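Local coordinates for surface glycan binding protein B (Bacteroides ovatus, PDB 6E57) that binds mixed-linkage beta-glucan, here as a bound oligosaccharide, and probably captures this cereal glycan at the cell surface of a gut bacterium, at residues Leu63-Thr68 with Val77-Asp82; Gln84-Gly89 with Lys94-Ser99; Pro329-Gly334 with Gly370-Leu375. One frame throughout, in Å; residues are numbered along the deposited sequence.

Contact 1. Residues Leu63-Thr68 with Val77-Asp82; sequences LSIALT and VTWFID
Leu67 and Trp79 meet from opposite directions across the gap between two beta-sheets, and together they account for more than half of the 209 Å² buried here. The leucine brings CD1 up to the six-membered part of the indole, 3.6 Å from Trp79 CZ2, while its branch carbon CG lies 3.8 Å from Trp79 CH2. The approach is oblique. The facing sheets set the two side chains against each other, and chi1 (-52° for Leu67, -51° for Trp79) places each CG beside its backbone N. The same Leu67 CD1 also meets Val77, 4.1 Å from CG2 of that residue. Ile65 contributes less: its CG2 is 4.4 Å from Trp79 CH2. Further along, Leu63 CD2 stands 4.3 Å from Ile81 CD1.

The backbones run 158° apart, and paired CA atoms are separated by 9.3 Å at Leu67 and Val77, widening to 11.2 Å at Leu63 and Ile81. That spacing excludes strand pairing and fits two layers of a beta-sandwich, strand 63-70 belonging to one sheet and strand 75-81 to the other. Ile96, from the strand beside 63-70, and Ile109, from the second sheet, also pack on Trp79.

No hydrogen bond crosses between the segments. The polar NE1 of the buried indole instead bonds to the carbonyl of Asp93, which ties down the indole nitrogen. Cohesion between the layers at this place is therefore apolar, carried by branched aliphatic groups packed round one anchored tryptophan.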
loop_
_atom_site.group_PDB
_atom_site.type_symbol
_atom_site.label_atom_id
_atom_site.label_comp_id
_atom_site.label_asym_id
_atom_site.label_seq_id
_atom_site.Cartn_x
_atom_site.Cartn_y
_atom_site.Cartn_z
ATOM N N LEU A 63 -20.639 -19.354 4.567
ATOM C CA LEU A 63 -21.348 -18.136 4.192
ATOM C C LEU A 63 -22.850 -18.432 4.179
ATOM O O LEU A 63 -23.320 -19.201 3.341
ATOM C CB LEU A 63 -20.870 -17.667 2.815
ATOM C CG LEU A 63 -21.649 -16.498 2.212
ATOM C CD1 LEU A 63 -21.622 -15.292 3.138
ATOM C CD2 LEU A 63 -21.106 -16.131 0.838
ATOM N N SER A 64 -23.577 -17.807 5.115
ATOM C CA SER A 64 -24.994 -18.072 5.352
ATOM C C SER A 64 -25.781 -16.759 5.295
ATOM O O SER A 64 -25.713 -15.951 6.221
ATOM C CB SER A 64 -25.186 -18.775 6.675
ATOM O OG SER A 64 -26.565 -18.929 6.980
ATOM N N ILE A 65 -26.509 -16.560 4.190
ATOM C CA ILE A 65 -27.395 -15.410 3.992
ATOM C C ILE A 65 -28.755 -15.936 3.519
ATOM O O ILE A 65 -28.815 -16.726 2.576
ATOM C CB ILE A 65 -26.795 -14.404 2.987
ATOM C CG1 ILE A 65 -25.357 -14.019 3.344
ATOM C CG2 ILE A 65 -27.686 -13.175 2.855
ATOM C CD1 ILE A 65 -24.703 -13.083 2.353
ATOM N N ALA A 66 -29.830 -15.480 4.181
ATOM C CA ALA A 66 -31.214 -15.885 3.886
ATOM C C ALA A 66 -32.047 -14.653 3.507
ATOM O O ALA A 66 -32.246 -13.764 4.333
ATOM C CB ALA A 66 -31.804 -16.593 5.080
ATOM N N LEU A 67 -32.537 -14.625 2.262
ATOM C CA LEU A 67 -33.312 -13.501 1.726
ATOM C C LEU A 67 -34.807 -13.734 1.980
ATOM O O LEU A 67 -35.263 -14.875 1.997
ATOM C CB LEU A 67 -33.050 -13.371 0.222
ATOM C CG LEU A 67 -31.585 -13.319 -0.209
ATOM C CD1 LEU A 67 -31.474 -13.305 -1.724
ATOM C CD2 LEU A 67 -30.878 -12.113 0.387
ATOM N N THR A 68 -35.546 -12.634 2.184
ATOM C CA THR A 68 -37.001 -12.573 1.976
ATOM C C THR A 68 -37.265 -11.572 0.844
ATOM O O THR A 68 -36.762 -10.447 0.880
ATOM C CB THR A 68 -37.760 -12.207 3.260
ATOM O OG1 THR A 68 -37.088 -11.116 3.890
ATOM C CG2 THR A 68 -37.875 -13.361 4.232
ATOM N N VAL A 77 -33.338 -15.821 -7.805
ATOM C CA VAL A 77 -32.147 -15.095 -7.377
ATOM C C VAL A 77 -30.906 -15.923 -7.740
ATOM O O VAL A 77 -30.867 -17.138 -7.527
ATOM C CB VAL A 77 -32.200 -14.740 -5.876
ATOM C CG1 VAL A 77 -33.614 -14.399 -5.426
ATOM C CG2 VAL A 77 -31.624 -15.831 -4.994
ATOM N N THR A 78 -29.902 -15.241 -8.304
ATOM C CA THR A 78 -28.628 -15.838 -8.684
ATOM C C THR A 78 -27.514 -15.216 -7.834
ATOM O O THR A 78 -27.532 -14.018 -7.544
ATOM C CB THR A 78 -28.364 -15.658 -10.184
ATOM O OG1 THR A 78 -29.525 -16.077 -10.897
ATOM C CG2 THR A 78 -27.174 -16.453 -10.670
ATOM N N TRP A 79 -26.545 -16.048 -7.442
ATOM C CA TRP A 79 -25.420 -15.622 -6.625
ATOM C C TRP A 79 -24.133 -15.683 -7.458
ATOM O O TRP A 79 -23.942 -16.608 -8.250
ATOM C CB TRP A 79 -25.323 -16.483 -5.357
ATOM C CG TRP A 79 -26.603 -16.594 -4.589
ATOM C CD1 TRP A 79 -27.672 -17.389 -4.888
ATOM C CD2 TRP A 79 -26.950 -15.901 -3.377
ATOM N NE1 TRP A 79 -28.659 -17.235 -3.953
ATOM C CE2 TRP A 79 -28.246 -16.328 -3.013
ATOM C CE3 TRP A 79 -26.301 -14.964 -2.569
ATOM C CZ2 TRP A 79 -28.898 -15.849 -1.879
ATOM C CZ3 TRP A 79 -26.946 -14.491 -1.446
ATOM C CH2 TRP A 79 -28.228 -14.928 -1.109
ATOM N N PHE A 80 -23.262 -14.684 -7.264
ATOM C CA PHE A 80 -21.984 -14.591 -7.957
ATOM C C PHE A 80 -20.863 -14.321 -6.944
ATOM O O PHE A 80 -20.919 -13.338 -6.208
ATOM C CB PHE A 80 -22.024 -13.484 -9.013
ATOM C CG PHE A 80 -23.014 -13.692 -10.129
ATOM C CD1 PHE A 80 -24.359 -13.404 -9.950
ATOM C CD2 PHE A 80 -22.600 -14.152 -11.371
ATOM C CE1 PHE A 80 -25.267 -13.585 -10.983
ATOM C CE2 PHE A 80 -23.510 -14.332 -12.401
ATOM C CZ PHE A 80 -24.843 -14.050 -12.206
ATOM N N ILE A 81 -19.857 -15.206 -6.924
ATOM C CA ILE A 81 -18.617 -15.015 -6.160
ATOM C C ILE A 81 -17.503 -14.635 -7.149
ATOM O O ILE A 81 -17.172 -15.417 -8.045
ATOM C CB ILE A 81 -18.259 -16.280 -5.347
ATOM C CG1 ILE A 81 -19.376 -16.690 -4.380
ATOM C CG2 ILE A 81 -16.933 -16.100 -4.623
ATOM C CD1 ILE A 81 -19.557 -15.760 -3.200
ATOM N N ASP A 82 -16.946 -13.430 -6.973
ATOM C CA ASP A 82 -15.923 -12.844 -7.854
ATOM C C ASP A 82 -16.380 -12.929 -9.317
ATOM O O ASP A 82 -15.607 -13.314 -10.192
ATOM C CB ASP A 82 -14.560 -13.518 -7.659
ATOM C CG ASP A 82 -13.890 -13.222 -6.327
ATOM O OD1 ASP A 82 -14.302 -12.250 -5.656
ATOM O OD2 ASP A 82 -12.954 -13.966 -5.973
#

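Contact 2. Residues Gln84-Gly89 with Lys94-Ser99; sequences QEVESG and KEINRS
The guanidinium of Arg98 carries the Val86 side chain over one face, with CG2 above the centre of the group. The modelled separation is shorter than carbons can sit, so this approach is doubtful and nothing is rested on it. Glu87 O approaches the same group obliquely, 4.0 Å from Arg98 NH1. The carboxylate of Glu87 is of opposite charge but does not touch it: Glu87 OE1 is 5.4 Å from Arg98 NH1. The extended chain of Arg98 carries the guanidinium toward segment 84-89.

On its other branch, Val86 places CG1 4.3 Å from Ile96 CD1, an apolar link toward the interior. Beyond Val86 the chain closes in at the backbone. Gly89 N gives a weak hydrogen bond to Asn97 O (3.5 Å, 122° at the hydrogen), supplemented by a CA-H...O contact to the same oxygen. Ser88 lays CB 3.4 Å from Glu95 O, while its OG bonds to Ser92 O.

Segment directions 103° apart rule out ordinary strand pairing. Strand 84-86 is an outermost strand of the five-stranded sheet beside 75-81, strand 95-98 an outermost one beside 63-70, and the intervening chain passes from one sheet to the other.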
loop_
_atom_site.group_PDB
_atom_site.type_symbol
_atom_site.label_atom_id
_atom_site.label_comp_id
_atom_site.label_asym_id
_atom_site.label_seq_id
_atom_site.Cartn_x
_atom_site.Cartn_y
_atom_site.Cartn_z
ATOM N N GLN A 84 -18.249 -14.950 -10.882
ATOM C CA GLN A 84 -18.588 -16.304 -11.345
ATOM C C GLN A 84 -19.888 -16.763 -10.670
ATOM O O GLN A 84 -20.008 -16.709 -9.447
ATOM C CB GLN A 84 -17.437 -17.267 -11.035
ATOM C CG GLN A 84 -17.751 -18.736 -11.302
ATOM C CD GLN A 84 -18.043 -19.031 -12.755
ATOM O OE1 GLN A 84 -17.540 -18.367 -13.657
ATOM N NE2 GLN A 84 -18.858 -20.048 -12.991
ATOM N N GLU A 85 -20.845 -17.232 -11.480
ATOM C CA GLU A 85 -22.128 -17.732 -10.982
ATOM C C GLU A 85 -21.883 -18.998 -10.157
ATOM O O GLU A 85 -21.018 -19.808 -10.485
ATOM C CB GLU A 85 -23.097 -18.000 -12.136
ATOM C CG GLU A 85 -24.452 -18.522 -11.681
ATOM C CD GLU A 85 -25.529 -18.568 -12.756
ATOM O OE1 GLU A 85 -25.250 -18.145 -13.898
ATOM O OE2 GLU A 85 -26.650 -19.025 -12.448
ATOM N N VAL A 86 -22.671 -19.157 -9.091
ATOM C CA VAL A 86 -22.445 -20.183 -8.091
ATOM C C VAL A 86 -23.804 -20.728 -7.638
ATOM O O VAL A 86 -24.783 -19.980 -7.554
ATOM C CB VAL A 86 -21.622 -19.606 -6.923
ATOM C CG1 VAL A 86 -22.484 -18.918 -5.876
ATOM C CG2 VAL A 86 -20.749 -20.657 -6.274
ATOM N N GLU A 87 -23.860 -22.036 -7.362
ATOM C CA GLU A 87 -25.082 -22.669 -6.868
ATOM C C GLU A 87 -25.267 -22.275 -5.399
ATOM O O GLU A 87 -24.292 -22.144 -4.660
ATOM C CB GLU A 87 -25.038 -24.191 -7.056
ATOM C CG GLU A 87 -24.144 -24.925 -6.064
ATOM C CD GLU A 87 -24.103 -26.440 -6.200
ATOM O OE1 GLU A 87 -23.278 -27.070 -5.503
ATOM O OE2 GLU A 87 -24.891 -26.994 -6.993
ATOM N N SER A 88 -26.524 -22.056 -5.005
ATOM C CA SER A 88 -26.902 -21.883 -3.608
ATOM C C SER A 88 -26.992 -23.264 -2.952
ATOM O O SER A 88 -27.836 -24.080 -3.342
ATOM C CB SER A 88 -28.210 -21.132 -3.493
ATOM O OG SER A 88 -29.320 -21.978 -3.769
ATOM N N GLY A 89 -26.139 -23.519 -1.955
ATOM C CA GLY A 89 -26.034 -24.845 -1.325
ATOM C C GLY A 89 -27.215 -25.192 -0.425
ATOM O O GLY A 89 -27.024 -25.756 0.656
ATOM N N LYS A 94 -33.023 -18.935 -2.593
ATOM C CA LYS A 94 -32.862 -17.606 -1.983
ATOM C C LYS A 94 -32.257 -17.724 -0.576
ATOM O O LYS A 94 -32.379 -16.806 0.237
ATOM C CB LYS A 94 -34.193 -16.844 -1.992
ATOM C CG LYS A 94 -35.442 -17.674 -1.732
ATOM C CD LYS A 94 -36.688 -16.838 -1.509
ATOM C CE LYS A 94 -36.951 -15.829 -2.610
ATOM N NZ LYS A 94 -36.960 -16.457 -3.954
ATOM N N GLU A 95 -31.582 -18.847 -0.312
ATOM C CA GLU A 95 -30.660 -18.989 0.812
ATOM C C GLU A 95 -29.360 -19.590 0.270
ATOM O O GLU A 95 -29.383 -20.658 -0.333
ATOM C CB GLU A 95 -31.263 -19.870 1.912
ATOM C CG GLU A 95 -30.383 -19.998 3.151
ATOM C CD GLU A 95 -30.848 -20.995 4.203
ATOM O OE1 GLU A 95 -31.577 -21.947 3.849
ATOM O OE2 GLU A 95 -30.469 -20.824 5.381
ATOM N N ILE A 96 -28.240 -18.887 0.472
ATOM C CA ILE A 96 -26.930 -19.399 0.086
ATOM C C ILE A 96 -26.298 -20.090 1.297
ATOM O O ILE A 96 -26.436 -19.633 2.432
ATOM C CB ILE A 96 -26.015 -18.297 -0.485
ATOM C CG1 ILE A 96 -24.807 -18.905 -1.207
ATOM C CG2 ILE A 96 -25.591 -17.307 0.589
ATOM C CD1 ILE A 96 -23.953 -17.899 -1.945
ATOM N N ASN A 97 -25.630 -21.211 1.017
ATOM C CA ASN A 97 -24.783 -21.926 1.961
ATOM C C ASN A 97 -23.511 -22.347 1.218
ATOM O O ASN A 97 -23.562 -23.229 0.360
ATOM C CB ASN A 97 -25.498 -23.134 2.573
ATOM C CG ASN A 97 -24.578 -23.996 3.415
ATOM O OD1 ASN A 97 -23.789 -23.483 4.204
ATOM N ND2 ASN A 97 -24.661 -25.304 3.245
ATOM N N ARG A 98 -22.384 -21.705 1.545
ATOM C CA ARG A 98 -21.142 -21.916 0.814
ATOM C C ARG A 98 -19.946 -21.907 1.774
ATOM O O ARG A 98 -19.768 -20.980 2.560
ATOM C CB ARG A 98 -20.979 -20.845 -0.267
ATOM C CG ARG A 98 -19.768 -21.073 -1.160
ATOM C CD ARG A 98 -19.864 -20.380 -2.504
ATOM N NE ARG A 98 -19.001 -21.032 -3.478
ATOM C CZ ARG A 98 -19.304 -22.160 -4.114
ATOM N NH1 ARG A 98 -20.450 -22.775 -3.866
ATOM N NH2 ARG A 98 -18.474 -22.653 -5.016
ATOM N N SER A 99 -19.137 -22.969 1.689
ATOM C CA SER A 99 -17.830 -23.055 2.321
ATOM C C SER A 99 -16.784 -22.411 1.400
ATOM O O SER A 99 -16.639 -22.817 0.249
ATOM C CB SER A 99 -17.489 -24.491 2.631
ATOM O OG SER A 99 -16.417 -24.572 3.557
#

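Contact 3. Residues Pro329-Gly334 with Gly370-Leu375; sequences PNKTFG and GYWTGL. With BGC (beta-D-glucopyranose), chain E; BGC (beta-D-glucopyranose), chain B; BGC (beta-D-glucopyranose), chain C; BGC (beta-D-glucopyranose), chain D.
Thr332 and Trp372 cross at an angle, the methyl CG2 of the threonine lying 3.3 Å from Trp372 CZ2. Thr332 has CG2 anti to its carbonyl carbon (chi1 68°, measured to OG1), and this rotation presents the methyl rather than the hydroxyl to the indole. The approach is oblique, as is that of Lys331, whose CE stands 4.5 Å from Trp372 CH2.

Trp372 has a left-handed backbone (phi 71°). Its ring reaches toward segment 329-334 and serves as a platform for two consecutive glucoses. Over a single face it carries C4 of the glucose of chain E, 3.8 Å above the plane, and C1 of the glucose of chain C, 3.9 Å above it. Both sit off centre, so the ring lies beneath the linkage between the sugars. Tyr371 receives the chain D glucose in the same manner, C5 being 3.9 Å above one face and toward the rim; its OH is 3.5 Å from C4 of the chain B glucose.

Polar contacts add to the hold. The fully extended Lys331 chain (every torsion close to 180°) carries NZ to O2 of the chain C glucose, a 2.8 Å hydrogen bond, and NZ also forms a salt bridge with Asp326, which would steady the amine. From the other segment, Tyr371 O accepts a hydrogen bond from O2 of the chain E glucose at 3.1 Å.

Aromatic faces laid against pyranose rings, with a few bonds to the hydroxyls, are characteristic of carbohydrate-binding sites for extended glucans. Here Trp372, Tyr371 and Lys331 join Trp322, Asp323 and Asp326 in the glycan pocket, formed on loops of this beta-rich domain.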
loop_
_atom_site.group_PDB
_atom_site.type_symbol
_atom_site.label_atom_id
_atom_site.label_comp_id
_atom_site.label_asym_id
_atom_site.label_seq_id
_atom_site.Cartn_x
_atom_site.Cartn_y
_atom_site.Cartn_z
ATOM N N PRO A 329 29.558 24.602 24.167
ATOM C CA PRO A 329 28.934 24.673 22.844
ATOM C C PRO A 329 28.269 23.366 22.388
ATOM O O PRO A 329 27.398 23.405 21.516
ATOM C CB PRO A 329 30.085 24.979 21.875
ATOM C CG PRO A 329 31.210 25.484 22.751
ATOM C CD PRO A 329 31.010 24.834 24.105
ATOM N N ASN A 330 28.694 22.235 22.970
ATOM C CA ASN A 330 28.245 20.908 22.565
ATOM C C ASN A 330 27.236 20.329 23.571
ATOM O O ASN A 330 26.996 19.123 23.563
ATOM C CB ASN A 330 29.431 19.956 22.386
ATOM C CG ASN A 330 30.332 20.351 21.238
ATOM O OD1 ASN A 330 31.462 20.783 21.452
ATOM N ND2 ASN A 330 29.837 20.219 20.018
ATOM N N LYS A 331 26.640 21.169 24.426
ATOM C CA LYS A 331 25.558 20.701 25.284
ATOM C C LYS A 331 24.293 20.537 24.437
ATOM O O LYS A 331 23.495 19.621 24.666
ATOM C CB LYS A 331 25.271 21.639 26.458
ATOM C CG LYS A 331 24.238 21.083 27.430
ATOM C CD LYS A 331 23.941 21.953 28.620
ATOM C CE LYS A 331 22.932 21.318 29.552
ATOM N NZ LYS A 331 22.771 22.099 30.801
ATOM N N THR A 332 24.124 21.455 23.479
ATOM C CA THR A 332 23.039 21.439 22.513
ATOM C C THR A 332 23.594 21.769 21.126
ATOM O O THR A 332 24.773 22.094 20.979
ATOM C CB THR A 332 21.960 22.463 22.883
ATOM O OG1 THR A 332 22.523 23.766 22.716
ATOM C CG2 THR A 332 21.444 22.297 24.296
ATOM N N PHE A 333 22.722 21.689 20.120
ATOM C CA PHE A 333 22.977 22.258 18.811
ATOM C C PHE A 333 22.145 23.538 18.670
ATOM O O PHE A 333 20.940 23.464 18.466
ATOM C CB PHE A 333 22.651 21.248 17.708
ATOM C CG PHE A 333 22.660 21.820 16.313
ATOM C CD1 PHE A 333 23.839 21.910 15.591
ATOM C CD2 PHE A 333 21.494 22.289 15.727
ATOM C CE1 PHE A 333 23.853 22.446 14.314
ATOM C CE2 PHE A 333 21.509 22.825 14.450
ATOM C CZ PHE A 333 22.688 22.901 13.744
ATOM N N GLY A 334 22.799 24.697 18.837
ATOM C CA GLY A 334 22.262 25.999 18.421
ATOM C C GLY A 334 22.551 26.223 16.948
ATOM O O GLY A 334 22.100 25.456 16.106
ATOM N N GLY A 370 14.299 27.005 22.120
ATOM C CA GLY A 370 15.340 27.522 23.005
ATOM C C GLY A 370 15.008 27.327 24.476
ATOM O O GLY A 370 15.907 27.347 25.307
ATOM N N TYR A 371 13.714 27.151 24.787
ATOM C CA TYR A 371 13.208 26.892 26.152
ATOM C C TYR A 371 13.132 25.380 26.426
ATOM O O TYR A 371 12.643 24.968 27.480
ATOM C CB TYR A 371 11.819 27.515 26.347
ATOM C CG TYR A 371 11.741 29.025 26.347
ATOM C CD1 TYR A 371 12.790 29.823 25.909
ATOM C CD2 TYR A 371 10.577 29.665 26.748
ATOM C CE1 TYR A 371 12.699 31.205 25.900
ATOM C CE2 TYR A 371 10.466 31.046 26.738
ATOM C CZ TYR A 371 11.532 31.820 26.314
ATOM O OH TYR A 371 11.439 33.182 26.300
ATOM N N TRP A 372 13.597 24.569 25.465
ATOM C CA TRP A 372 13.644 23.098 25.535
ATOM C C TRP A 372 12.238 22.490 25.458
ATOM O O TRP A 372 12.034 21.354 25.872
ATOM C CB TRP A 372 14.399 22.615 26.783
ATOM C CG TRP A 372 15.874 22.865 26.734
ATOM C CD1 TRP A 372 16.502 24.068 26.597
ATOM C CD2 TRP A 372 16.916 21.882 26.837
ATOM N NE1 TRP A 372 17.860 23.902 26.606
ATOM C CE2 TRP A 372 18.144 22.572 26.754
ATOM C CE3 TRP A 372 16.935 20.494 26.994
ATOM C CZ2 TRP A 372 19.372 21.918 26.820
ATOM C CZ3 TRP A 372 18.150 19.848 27.062
ATOM C CH2 TRP A 372 19.351 20.551 26.967
ATOM N N THR A 373 11.285 23.236 24.892
ATOM C CA THR A 373 9.963 22.712 24.590
ATOM C C THR A 373 10.063 21.845 23.332
ATOM O O THR A 373 10.481 22.325 22.285
ATOM C CB THR A 373 8.943 23.840 24.392
ATOM O OG1 THR A 373 9.055 24.730 25.502
ATOM C CG2 THR A 373 7.521 23.335 24.276
ATOM N N GLY A 374 9.678 20.573 23.455
ATOM C CA GLY A 374 9.740 19.615 22.358
ATOM C C GLY A 374 8.786 19.975 21.230
ATOM O O GLY A 374 7.606 20.247 21.465
ATOM N N LEU A 375 9.322 19.988 20.005
ATOM C CA LEU A 375 8.553 20.175 18.783
ATOM C C LEU A 375 8.012 18.824 18.308
ATOM O O LEU A 375 7.084 18.768 17.500
ATOM C CB LEU A 375 9.456 20.809 17.725
ATOM C CG LEU A 375 10.001 22.188 18.084
ATOM C CD1 LEU A 375 10.968 22.683 17.023
ATOM C CD2 LEU A 375 8.866 23.179 18.278
HETATM C C2 BGC E . 14.693 25.026 30.071
HETATM C C3 BGC E . 15.357 23.940 30.897
HETATM C C4 BGC E . 16.808 23.801 30.468
HETATM C C5 BGC E . 17.504 25.151 30.604
HETATM C C6 BGC E . 18.965 25.074 30.192
HETATM C C1 BGC E . 15.487 26.330 30.188
HETATM O O2 BGC E . 13.338 25.184 30.510
HETATM O O3 BGC E . 14.647 22.714 30.721
HETATM O O4 BGC E . 17.485 22.880 31.323
HETATM O O5 BGC E . 16.845 26.128 29.803
HETATM O O6 BGC E . 19.545 26.379 30.252
HETATM C C2 BGC B . 11.136 34.909 29.611
HETATM C C3 BGC B . 12.060 33.864 30.205
HETATM C C4 BGC B . 13.206 33.547 29.259
HETATM C C5 BGC B . 13.878 34.801 28.695
HETATM C C6 BGC B . 14.772 34.438 27.513
HETATM C C1 BGC B . 11.911 36.131 29.136
HETATM O O1 BGC B . 11.022 37.013 28.442
HETATM O O2 BGC B . 10.193 35.291 30.611
HETATM O O3 BGC B . 11.335 32.659 30.461
HETATM O O4 BGC B . 14.180 32.776 29.972
HETATM O O5 BGC B . 12.928 35.752 28.218
HETATM O O6 BGC B . 16.076 35.001 27.681
HETATM C C2 BGC C . 18.841 20.927 31.376
HETATM C C3 BGC C . 19.013 19.498 30.889
HETATM C C4 BGC C . 17.747 18.688 31.121
HETATM C C5 BGC C . 16.511 19.454 30.634
HETATM C C6 BGC C . 15.202 18.777 31.001
HETATM C C1 BGC C . 17.579 21.552 30.802
HETATM O O2 BGC C . 19.975 21.712 31.000
HETATM O O3 BGC C . 20.095 18.884 31.590
HETATM O O4 BGC C . 17.879 17.459 30.391
HETATM O O5 BGC C . 16.456 20.769 31.182
HETATM O O6 BGC C . 14.193 19.294 30.132
HETATM C C2 BGC D . 15.715 30.969 29.638
HETATM C C3 BGC D . 15.879 29.520 29.219
HETATM C C4 BGC D . 14.872 28.632 29.929
HETATM C C5 BGC D . 13.460 29.192 29.820
HETATM C C6 BGC D . 12.488 28.292 30.571
HETATM C C1 BGC D . 14.258 31.407 29.540
HETATM O O2 BGC D . 16.545 31.786 28.805
HETATM O O3 BGC D . 17.195 29.081 29.553
HETATM O O4 BGC D . 14.881 27.323 29.343
HETATM O O5 BGC D . 13.440 30.531 30.324
HETATM O O6 BGC D . 11.238 28.950 30.757
#

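Overall arrangement
Contacts 1 and 2 form one neighbourhood, their centres 6 Å apart. Probable hydrogen bonds tie them together: Leu63 N to Arg98 O at 2.7 Å, and Trp79 O to Val86 N at 3.0 Å. Each bond joins neighbouring strands within one sheet. Contact 1 spans the interior between the two sheets, and contact 2 links strands 84-86 and 95-98, outermost in their sheets within this chain. Contact 3 lies on the opposite side of the chain's centre, with its centre about 64 Å from that of contact 1 and about 66 Å from that of contact 2. Nearest atoms are about 44 and 50 Å away, respectively. Glycan recognition at contact 3 is therefore spatially remote from this N-terminal sandwich.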